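Local coordinates for 16S rRNA processing protein (PDB 2F1L) that probably assists the last step of 30S ribosomal subunit assembly, possibly that of the head region, and is needed for efficient 16S rRNA processing, at residues 116-121 against 170-175. Numbering follows the deposited sequence. Where two conformers were deposited one is given.
Sequences HQLEGL and LSIDLA
In the PRC-barrel domain of this RimM protein, the short helix 115-118 and the turn after it meet the end of strand 169-173, an edge strand, within this chain, of the mixed sheet, through Leu118 and Leu121 against Ile172 and Leu174. A type II turn from Leu118 to Leu121, closed by a bond from Leu121 N to Leu118 O (3.1 Å), reverses the chain after Leu118 so that Leu121, too, reaches the strand end; Gly120 takes its positive phi of 91°. Ile172 serves them with separate branches. Ile172 CD1 lies 3.8 Å from Leu118 CD2, whereas Ile172 CG2 lies 3.8 Å from Leu121 CD1, each pair of side chains crossing at about a right angle. Chi1 of -64° sets CG1 of Ile172 beside the backbone N and CG2 anti to it, and the extended chi2 (179°) carries CD1 on to Leu118. Leu174, just past the strand, adds CD2 at 3.9 Å from the same Leu121 CD1, which is therefore shared by two partners. Leu174 CD2 also rests 3.6 Å from the backbone Gln117 O, while Leu174 CD1 lies 4.0 Å from Gln117 NE2. The other end of this amide, OE1, is hydrogen-bonded to Tyr114 N. Met179, on the neighbouring strand 178-181, touches Leu118 and Ile172, and Ile134 of strand 130-138 touches Leu121, continuing the apolar packing. With three methyl-methyl contacts and no hydrogen bond between the segments, the cohesion is essentially hydrophobic, the Gln117 contacts being van der Waals touches at its polar margin.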
ATOM      1  N   HIS A 116       8.854 -12.632  12.816  0.50 53.09           N
ATOM      2  CA  HIS A 116       8.555 -13.945  13.321  0.50 50.53           C
ATOM      3  C   HIS A 116       7.263 -13.879  14.210  0.50 49.59           C
ATOM      4  O   HIS A 116       6.557 -14.879  14.348  0.50 50.22           O
ATOM      5  CB  HIS A 116       9.835 -14.583  13.956  0.50 49.67           C
ATOM      6  CG  HIS A 116      11.035 -14.618  13.026  0.50 45.99           C
ATOM      7  ND1 HIS A 116      10.927 -14.769  11.657  0.50 34.60           N
ATOM      8  CD2 HIS A 116      12.366 -14.541  13.282  0.50 39.53           C
ATOM      9  CE1 HIS A 116      12.132 -14.773  11.113  0.50 31.55           C
ATOM     10  NE2 HIS A 116      13.022 -14.633  12.078  0.50 32.15           N
ATOM     11  N   GLN A 117       6.917 -12.704  14.747  1.00 48.45           N
ATOM     12  CA  GLN A 117       5.610 -12.508  15.412  1.00 47.22           C
ATOM     13  C   GLN A 117       4.365 -12.592  14.493  1.00 43.72           C
ATOM     14  O   GLN A 117       3.310 -12.957  14.940  1.00 41.95           O
ATOM     15  CB  GLN A 117       5.579 -11.152  16.090  1.00 47.68           C
ATOM     16  CG  GLN A 117       6.489 -11.009  17.274  1.00 49.44           C
ATOM     17  CD  GLN A 117       6.272  -9.670  17.917  1.00 54.40           C
ATOM     18  OE1 GLN A 117       6.394  -8.639  17.257  1.00 54.56           O
ATOM     19  NE2 GLN A 117       5.884  -9.672  19.189  1.00 53.19           N
ATOM     20  N   LEU A 118       4.492 -12.214  13.224  1.00 42.89           N
ATOM     21  CA  LEU A 118       3.403 -12.316  12.242  1.00 42.31           C
ATOM     22  C   LEU A 118       3.172 -13.738  11.686  1.00 40.91           C
ATOM     23  O   LEU A 118       2.049 -14.071  11.303  1.00 40.78           O
ATOM     24  CB  LEU A 118       3.659 -11.337  11.091  1.00 42.62           C
ATOM     25  CG  LEU A 118       3.789  -9.871  11.559  1.00 41.88           C
ATOM     26  CD1 LEU A 118       4.162  -8.995  10.390  1.00 38.43           C
ATOM     27  CD2 LEU A 118       2.520  -9.363  12.248  1.00 39.69           C
ATOM     28  N   GLU A 119       4.229 -14.552  11.650  1.00 39.18           N
ATOM     29  CA  GLU A 119       4.159 -15.946  11.203  1.00 38.55           C
ATOM     30  C   GLU A 119       3.127 -16.726  11.985  1.00 38.62           C
ATOM     31  O   GLU A 119       3.120 -16.714  13.209  1.00 40.73           O
ATOM     32  CB  GLU A 119       5.520 -16.628  11.339  1.00 36.42           C
ATOM     33  CG  GLU A 119       6.386 -16.419  10.123  1.00 42.75           C
ATOM     34  CD  GLU A 119       7.883 -16.531  10.376  1.00 46.38           C
ATOM     35  OE1 GLU A 119       8.326 -17.249  11.308  1.00 44.17           O
ATOM     36  OE2 GLU A 119       8.622 -15.885   9.607  1.00 56.89           O
ATOM     37  N   GLY A 120       2.251 -17.409  11.273  1.00 38.25           N
ATOM     38  CA  GLY A 120       1.225 -18.213  11.905  1.00 37.20           C
ATOM     39  C   GLY A 120      -0.067 -17.476  12.153  1.00 37.41           C
ATOM     40  O   GLY A 120      -1.027 -18.091  12.550  1.00 39.31           O
ATOM     41  N   LEU A 121      -0.122 -16.167  11.904  1.00 37.75           N
ATOM     42  CA  LEU A 121      -1.382 -15.442  12.055  1.00 36.67           C
ATOM     43  C   LEU A 121      -2.344 -15.837  10.966  1.00 37.76           C
ATOM     44  O   LEU A 121      -1.945 -16.002   9.791  1.00 37.48           O
ATOM     45  CB  LEU A 121      -1.170 -13.945  11.992  1.00 38.09           C
ATOM     46  CG  LEU A 121      -0.464 -13.278  13.173  1.00 38.87           C
ATOM     47  CD1 LEU A 121      -0.364 -11.808  12.919  1.00 36.10           C
ATOM     48  CD2 LEU A 121      -1.214 -13.536  14.437  1.00 39.66           C
ATOM     49  N   LEU A 170      -5.394  -4.130   8.213  1.00 29.53           N
ATOM     50  CA  LEU A 170      -6.249  -3.218   8.993  1.00 30.36           C
ATOM     51  C   LEU A 170      -6.021  -3.328  10.508  1.00 28.71           C
ATOM     52  O   LEU A 170      -6.072  -2.318  11.223  1.00 24.19           O
ATOM     53  CB  LEU A 170      -7.728  -3.493   8.686  1.00 31.23           C
ATOM     54  CG  LEU A 170      -8.090  -3.506   7.200  1.00 34.21           C
ATOM     55  CD1 LEU A 170      -9.552  -3.536   7.024  1.00 32.43           C
ATOM     56  CD2 LEU A 170      -7.512  -2.283   6.521  1.00 41.11           C
ATOM     57  N   SER A 171      -5.838  -4.558  10.986  1.00 26.52           N
ATOM     58  CA  SER A 171      -5.787  -4.824  12.417  1.00 29.47           C
ATOM     59  C   SER A 171      -4.986  -6.097  12.616  1.00 29.26           C
ATOM     60  O   SER A 171      -5.144  -7.040  11.866  1.00 31.15           O
ATOM     61  CB  SER A 171      -7.202  -5.063  12.984  1.00 30.34           C
ATOM     62  OG  SER A 171      -8.098  -3.994  12.714  1.00 32.60           O
ATOM     63  N   ILE A 172      -4.151  -6.137  13.635  1.00 28.58           N
ATOM     64  CA  ILE A 172      -3.392  -7.349  13.970  1.00 28.69           C
ATOM     65  C   ILE A 172      -3.661  -7.648  15.427  1.00 25.33           C
ATOM     66  O   ILE A 172      -3.423  -6.805  16.270  1.00 23.94           O
ATOM     67  CB  ILE A 172      -1.877  -7.124  13.800  1.00 25.95           C
ATOM     68  CG1 ILE A 172      -1.567  -6.839  12.354  1.00 28.55           C
ATOM     69  CG2 ILE A 172      -1.095  -8.312  14.299  1.00 29.18           C
ATOM     70  CD1 ILE A 172      -0.061  -6.573  12.069  1.00 32.76           C
ATOM     71  N   ASP A 173      -4.160  -8.831  15.737  1.00 25.34           N
ATOM     72  CA  ASP A 173      -4.302  -9.216  17.137  1.00 25.78           C
ATOM     73  C   ASP A 173      -3.436 -10.447  17.392  1.00 27.80           C
ATOM     74  O   ASP A 173      -3.807 -11.579  17.090  1.00 30.05           O
ATOM     75  CB  ASP A 173      -5.775  -9.445  17.484  1.00 26.40           C
ATOM     76  CG  ASP A 173      -5.991  -9.632  18.957  1.00 16.99           C
ATOM     77  OD1 ASP A 173      -5.266 -10.430  19.551  1.00 33.15           O
ATOM     78  OD2 ASP A 173      -6.890  -8.995  19.537  1.00 36.77           O
ATOM     79  N   LEU A 174      -2.264 -10.228  17.966  1.00 30.62           N
ATOM     80  CA  LEU A 174      -1.331 -11.336  18.186  1.00 31.44           C
ATOM     81  C   LEU A 174      -1.853 -12.323  19.178  1.00 30.20           C
ATOM     82  O   LEU A 174      -1.693 -13.526  18.982  1.00 32.68           O
ATOM     83  CB  LEU A 174       0.037 -10.845  18.678  1.00 31.09           C
ATOM     84  CG  LEU A 174       0.738  -9.915  17.704  1.00 33.44           C
ATOM     85  CD1 LEU A 174       2.003  -9.378  18.355  1.00 32.25           C
ATOM     86  CD2 LEU A 174       0.985 -10.634  16.361  1.00 32.34           C
ATOM     87  N   ALA A 175      -2.448 -11.839  20.257  1.00 27.32           N
ATOM     88  CA  ALA A 175      -2.946 -12.771  21.264  1.00 27.62           C
ATOM     89  C   ALA A 175      -3.999 -13.701  20.672  1.00 27.30           C
ATOM     90  O   ALA A 175      -3.981 -14.871  20.950  1.00 31.12           O
ATOM     91  CB  ALA A 175      -3.493 -12.039  22.456  1.00 26.39           C
TER